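Citrate lyase subunit beta-like protein (PDB 6AS5) is a magnesium-binding lyase of the HpcH/HpaI aldolase family that may play a role in fatty acid biosynthesis. Local coordinates at residues L41-G46 with T69-N74. Numbering follows the deposited sequence. Where two conformers were deposited one is given.
Sequences LDLEDG and TVVRIN. With COA (coenzyme A), chain E; AAE (acetoacetic acid), chain F.
Asp-42 and Arg-72 meet at the C-terminal mouth of a TIM barrel, where neighbouring parallel strands 38-42 and 69-72, joined in a beta-alpha-beta unit through helix 52-61, give way to loops. Three backbone bonds hold the strands in register: Leu-41 N to Val-70 O, Arg-72 N to Leu-41 O, and, just past the strand end, Leu-43 N to Arg-72 O (2.9 Å). With CG anti to the backbone N (chi1 -174°) and a bend at chi3, Arg-72 runs alongside Asp-42 and bonds both carboxylate oxygens: NE gives a nearly straight bond to OD1 of Asp-42 (2.8 Å), and NH2 reaches OD2 of Asp-42 (3.0 Å). The guanidinium and carboxylate planes stand 66° apart, both nitrogens coming from the same side of the carboxylate. From well over its other face Glu-44 N closes an Asx turn on OD1, whereas Gly-46 N meets OD2 nearly end-on. Glu-44 OE1 lies over the guanidinium face, 3.3 Å from Arg-72 NH2, a purely electrostatic pairing; its OE2 salt-bridges Lys-100. On the outer side of the barrel, Leu-43 CD1 packs on Val-71 CG1 (3.9 Å) and Leu-41 on Thr-69 CG2. Coenzyme A C2P covers the opposite guanidinium face, and NH1 of Arg-72 weakly bonds acetoacetate O8 (2.7 Å). Backbone N-H groups thus steady Asp-42, a second-shell carboxylate that positions substrate-binding Arg-72 with NH1 turned toward the ligand.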
ATOM      1  N   LEU A  41       0.878 -28.562 -10.963  1.00 26.00           N
ATOM      2  CA  LEU A  41       1.983 -29.128 -11.727  1.00 20.67           C
ATOM      3  C   LEU A  41       2.779 -28.002 -12.379  1.00 21.67           C
ATOM      4  O   LEU A  41       2.233 -27.201 -13.137  1.00 23.00           O
ATOM      5  CB  LEU A  41       1.468 -30.114 -12.781  1.00 15.68           C
ATOM      6  CG  LEU A  41       0.789 -31.328 -12.154  1.00 23.59           C
ATOM      7  CD1 LEU A  41       0.379 -32.318 -13.214  1.00 27.88           C
ATOM      8  CD2 LEU A  41       1.727 -31.991 -11.118  1.00 18.41           C
ATOM      9  N   ASP A  42       4.074 -27.945 -12.086  1.00 28.85           N
ATOM     10  CA  ASP A  42       4.879 -26.798 -12.497  1.00 28.89           C
ATOM     11  C   ASP A  42       5.808 -27.080 -13.673  1.00 26.62           C
ATOM     12  O   ASP A  42       6.626 -27.991 -13.613  1.00 28.29           O
ATOM     13  CB  ASP A  42       5.703 -26.277 -11.322  1.00 19.43           C
ATOM     14  CG  ASP A  42       6.472 -25.020 -11.675  1.00 26.24           C
ATOM     15  OD1 ASP A  42       6.000 -24.261 -12.560  1.00 19.59           O
ATOM     16  OD2 ASP A  42       7.549 -24.795 -11.077  1.00 28.56           O
ATOM     17  N   LEU A  43       5.675 -26.289 -14.734  1.00 19.52           N
ATOM     18  CA  LEU A  43       6.623 -26.321 -15.841  1.00 18.57           C
ATOM     19  C   LEU A  43       7.622 -25.162 -15.777  1.00 19.89           C
ATOM     20  O   LEU A  43       8.585 -25.125 -16.553  1.00 22.53           O
ATOM     21  CB  LEU A  43       5.894 -26.301 -17.193  1.00 21.83           C
ATOM     22  CG  LEU A  43       4.981 -27.489 -17.518  1.00 21.65           C
ATOM     23  CD1 LEU A  43       4.031 -27.119 -18.640  1.00 26.00           C
ATOM     24  CD2 LEU A  43       5.784 -28.734 -17.891  1.00 21.23           C
ATOM     25  N   GLU A  44       7.401 -24.223 -14.855  1.00 20.40           N
ATOM     26  CA  GLU A  44       8.256 -23.043 -14.761  1.00 18.91           C
ATOM     27  C   GLU A  44       9.495 -23.197 -13.865  1.00 22.50           C
ATOM     28  O   GLU A  44      10.287 -24.106 -14.056  1.00 27.74           O
ATOM     29  CB  GLU A  44       7.461 -21.793 -14.369  1.00 20.73           C
ATOM     30  CG  GLU A  44       7.989 -20.538 -15.062  1.00 23.85           C
ATOM     31  CD  GLU A  44       8.202 -19.387 -14.102  1.00 22.28           C
ATOM     32  OE1 GLU A  44       8.140 -19.622 -12.878  1.00 27.25           O
ATOM     33  OE2 GLU A  44       8.422 -18.247 -14.576  1.00 26.43           O
ATOM     34  N   ASP A  45       9.666 -22.286 -12.910  1.00 27.28           N
ATOM     35  CA  ASP A  45      10.929 -22.192 -12.177  1.00 30.12           C
ATOM     36  C   ASP A  45      11.316 -23.466 -11.442  1.00 33.93           C
ATOM     37  O   ASP A  45      12.495 -23.697 -11.194  1.00 34.29           O
ATOM     38  CB  ASP A  45      10.930 -20.998 -11.218  1.00 27.84           C
ATOM     39  CG  ASP A  45      10.948 -19.673 -11.951  1.00 32.32           C
ATOM     40  OD1 ASP A  45      11.125 -19.706 -13.185  1.00 37.10           O
ATOM     41  OD2 ASP A  45      10.796 -18.611 -11.307  1.00 31.67           O
ATOM     42  N   GLY A  46      10.326 -24.292 -11.107  1.00 34.25           N
ATOM     43  CA  GLY A  46      10.573 -25.535 -10.399  1.00 28.85           C
ATOM     44  C   GLY A  46      11.454 -26.498 -11.176  1.00 26.73           C
ATOM     45  O   GLY A  46      12.139 -27.331 -10.587  1.00 19.61           O
ATOM     46  N   THR A  69      -6.455 -30.091 -10.522  1.00 23.88           N
ATOM     47  CA  THR A  69      -5.090 -29.847 -10.938  1.00 30.43           C
ATOM     48  C   THR A  69      -4.997 -28.602 -11.813  1.00 27.50           C
ATOM     49  O   THR A  69      -5.788 -28.409 -12.739  1.00 22.46           O
ATOM     50  CB  THR A  69      -4.511 -31.047 -11.701  1.00 35.98           C
ATOM     51  OG1 THR A  69      -4.729 -32.249 -10.945  1.00 45.46           O
ATOM     52  CG2 THR A  69      -3.019 -30.852 -11.950  1.00 25.79           C
ATOM     53  N   VAL A  70      -4.023 -27.767 -11.485  1.00 16.83           N
ATOM     54  CA  VAL A  70      -3.682 -26.582 -12.264  1.00 23.66           C
ATOM     55  C   VAL A  70      -2.265 -26.757 -12.761  1.00 18.52           C
ATOM     56  O   VAL A  70      -1.449 -27.329 -12.056  1.00 18.67           O
ATOM     57  CB  VAL A  70      -3.717 -25.336 -11.377  1.00 14.32           C
ATOM     58  CG1 VAL A  70      -3.174 -24.099 -12.135  1.00 17.43           C
ATOM     59  CG2 VAL A  70      -5.132 -25.110 -10.879  1.00 16.27           C
ATOM     60  N   VAL A  71      -1.973 -26.277 -13.966  1.00 21.18           N
ATOM     61  CA  VAL A  71      -0.620 -26.368 -14.504  1.00 23.83           C
ATOM     62  C   VAL A  71      -0.002 -24.986 -14.628  1.00 20.56           C
ATOM     63  O   VAL A  71      -0.486 -24.158 -15.397  1.00 26.60           O
ATOM     64  CB  VAL A  71      -0.585 -27.023 -15.906  1.00 18.64           C
ATOM     65  CG1 VAL A  71       0.843 -27.051 -16.434  1.00 18.21           C
ATOM     66  CG2 VAL A  71      -1.172 -28.435 -15.872  1.00 18.75           C
ATOM     67  N   ARG A  72       1.064 -24.729 -13.885  1.00 17.32           N
ATOM     68  CA  ARG A  72       1.796 -23.476 -14.063  1.00 22.79           C
ATOM     69  C   ARG A  72       2.671 -23.551 -15.307  1.00 26.30           C
ATOM     70  O   ARG A  72       3.638 -24.320 -15.356  1.00 28.35           O
ATOM     71  CB  ARG A  72       2.655 -23.115 -12.844  1.00 21.51           C
ATOM     72  CG  ARG A  72       3.311 -21.729 -12.985  1.00 16.42           C
ATOM     73  CD  ARG A  72       3.906 -21.213 -11.678  1.00 20.85           C
ATOM     74  NE  ARG A  72       5.232 -21.767 -11.469  1.00 21.52           N
ATOM     75  CZ  ARG A  72       6.153 -21.267 -10.650  1.00 27.60           C
ATOM     76  NH1 ARG A  72       5.914 -20.172  -9.928  1.00 19.70           N
ATOM     77  NH2 ARG A  72       7.331 -21.871 -10.563  1.00 27.42           N
ATOM     78  N   ILE A  73       2.314 -22.772 -16.322  1.00 19.41           N
ATOM     79  CA  ILE A  73       3.093 -22.741 -17.545  1.00 20.79           C
ATOM     80  C   ILE A  73       4.170 -21.671 -17.414  1.00 20.88           C
ATOM     81  O   ILE A  73       4.357 -21.107 -16.343  1.00 25.83           O
ATOM     82  CB  ILE A  73       2.209 -22.473 -18.786  1.00 26.19           C
ATOM     83  CG1 ILE A  73       1.558 -21.089 -18.718  1.00 21.89           C
ATOM     84  CG2 ILE A  73       1.137 -23.545 -18.927  1.00 23.75           C
ATOM     85  CD1 ILE A  73       0.557 -20.850 -19.851  1.00 20.01           C
ATOM     86  N   ASN A  74       4.890 -21.412 -18.495  1.00 19.54           N
ATOM     87  CA  ASN A  74       5.886 -20.347 -18.517  1.00 23.14           C
ATOM     88  C   ASN A  74       5.288 -18.987 -18.922  1.00 24.94           C
ATOM     89  O   ASN A  74       4.147 -18.908 -19.369  1.00 27.07           O
ATOM     90  CB  ASN A  74       7.078 -20.741 -19.407  1.00 30.36           C
ATOM     91  CG  ASN A  74       7.946 -21.835 -18.774  1.00 35.08           C
ATOM     92  OD1 ASN A  74       8.764 -21.566 -17.887  1.00 37.27           O
ATOM     93  ND2 ASN A  74       7.760 -23.074 -19.225  1.00 33.53           N
TER
HETATM   94  N1A COA E 302       5.157 -32.769  -4.103  1.00 25.81           N
HETATM   95  C2A COA E 302       4.927 -34.056  -3.793  1.00 25.53           C
HETATM   96  N3A COA E 302       5.615 -34.688  -2.828  1.00 24.65           N
HETATM   97  C4A COA E 302       6.579 -34.038  -2.144  1.00 23.70           C
HETATM   98  C5A COA E 302       6.855 -32.701  -2.430  1.00 30.95           C
HETATM   99  C6A COA E 302       6.107 -32.075  -3.438  1.00 30.06           C
HETATM  100  N6A COA E 302       6.386 -30.635  -3.758  1.00 19.15           N
HETATM  101  N7A COA E 302       7.844 -32.294  -1.605  1.00 29.14           N
HETATM  102  C8A COA E 302       8.182 -33.344  -0.832  1.00 37.29           C
HETATM  103  N9A COA E 302       7.421 -34.399  -1.158  1.00 30.22           N
HETATM  104  C1B COA E 302       7.455 -35.705  -0.546  1.00 29.62           C
HETATM  105  C2B COA E 302       8.561 -36.554  -0.965  1.00 35.10           C
HETATM  106  O2B COA E 302       8.163 -37.326  -2.040  1.00 34.66           O
HETATM  107  C3B COA E 302       8.735 -37.420   0.164  1.00 39.81           C
HETATM  108  O3B COA E 302       7.736 -38.375   0.094  1.00 46.51           O
HETATM  109  P3B COA E 302       8.031 -39.824   0.562  1.00 50.09           P
HETATM  110  O7A COA E 302       9.008 -39.781   1.720  1.00 46.15           O
HETATM  111  O8A COA E 302       8.609 -40.587  -0.599  1.00 33.72           O
HETATM  112  O9A COA E 302       6.747 -40.478   1.039  1.00 57.26           O
HETATM  113  C4B COA E 302       8.488 -36.558   1.311  1.00 39.70           C
HETATM  114  O4B COA E 302       7.589 -35.536   0.826  1.00 32.52           O
HETATM  115  C5B COA E 302       9.715 -35.968   1.819  1.00 39.55           C
HETATM  116  O5B COA E 302      10.445 -35.150   0.995  1.00 40.38           O
HETATM  117  P1A COA E 302      11.584 -34.252   1.542  1.00 40.97           P
HETATM  118  O1A COA E 302      12.801 -35.092   1.739  1.00 45.66           O
HETATM  119  O2A COA E 302      11.168 -33.610   2.834  1.00 39.73           O
HETATM  120  O3A COA E 302      11.893 -33.119   0.529  1.00 49.80           O
HETATM  121  P2A COA E 302      12.744 -33.384  -0.765  1.00 36.26           P
HETATM  122  O4A COA E 302      14.198 -33.084  -0.511  1.00 38.47           O
HETATM  123  O5A COA E 302      12.517 -34.783  -1.237  1.00 42.80           O
HETATM  124  O6A COA E 302      12.270 -32.387  -1.853  1.00 37.60           O
HETATM  125  CBP COA E 302      11.718 -30.184  -2.689  1.00 32.50           C
HETATM  126  CCP COA E 302      12.164 -31.051  -1.515  1.00 31.70           C
HETATM  127  CDP COA E 302      12.541 -30.548  -3.928  1.00 24.77           C
HETATM  128  CEP COA E 302      11.825 -28.707  -2.379  1.00 33.62           C
HETATM  129  CAP COA E 302      10.228 -30.528  -2.894  1.00 29.65           C
HETATM  130  OAP COA E 302       9.611 -30.235  -1.692  1.00 29.48           O
HETATM  131  C9P COA E 302       9.575 -29.689  -3.969  1.00 30.42           C
HETATM  132  O9P COA E 302       9.705 -29.970  -5.161  1.00 29.82           O
HETATM  133  N8P COA E 302       8.838 -28.543  -3.527  1.00 32.54           N
HETATM  134  C7P COA E 302       8.169 -27.642  -4.471  1.00 32.61           C
HETATM  135  C6P COA E 302       9.029 -27.059  -5.552  1.00 29.41           C
HETATM  136  C5P COA E 302       8.275 -26.255  -6.581  1.00 30.72           C
HETATM  137  O5P COA E 302       7.358 -26.761  -7.235  1.00 28.40           O
HETATM  138  N4P COA E 302       8.642 -24.887  -6.789  1.00 34.70           N
HETATM  139  C3P COA E 302       7.892 -24.168  -7.771  1.00 36.42           C
HETATM  140  C2P COA E 302       7.067 -23.029  -7.212  1.00 42.60           C
HETATM  141  S1P COA E 302       7.716 -22.266  -5.728  1.00 46.73           S
HETATM  142  O1  AAE F 303       7.897 -15.635  -5.140  1.00 27.68           O
HETATM  143  C2  AAE F 303       8.024 -16.391  -6.145  1.00 32.37           C
HETATM  144  O3  AAE F 303       8.503 -15.927  -7.214  1.00 23.83           O
HETATM  145  C4  AAE F 303       7.628 -17.833  -6.044  1.00 37.37           C
HETATM  146  C5  AAE F 303       6.515 -18.374  -6.885  1.00 35.04           C
HETATM  147  O8  AAE F 303       6.547 -18.281  -8.097  1.00 27.07           O
HETATM  148  C9  AAE F 303       5.357 -19.052  -6.237  1.00 37.09           C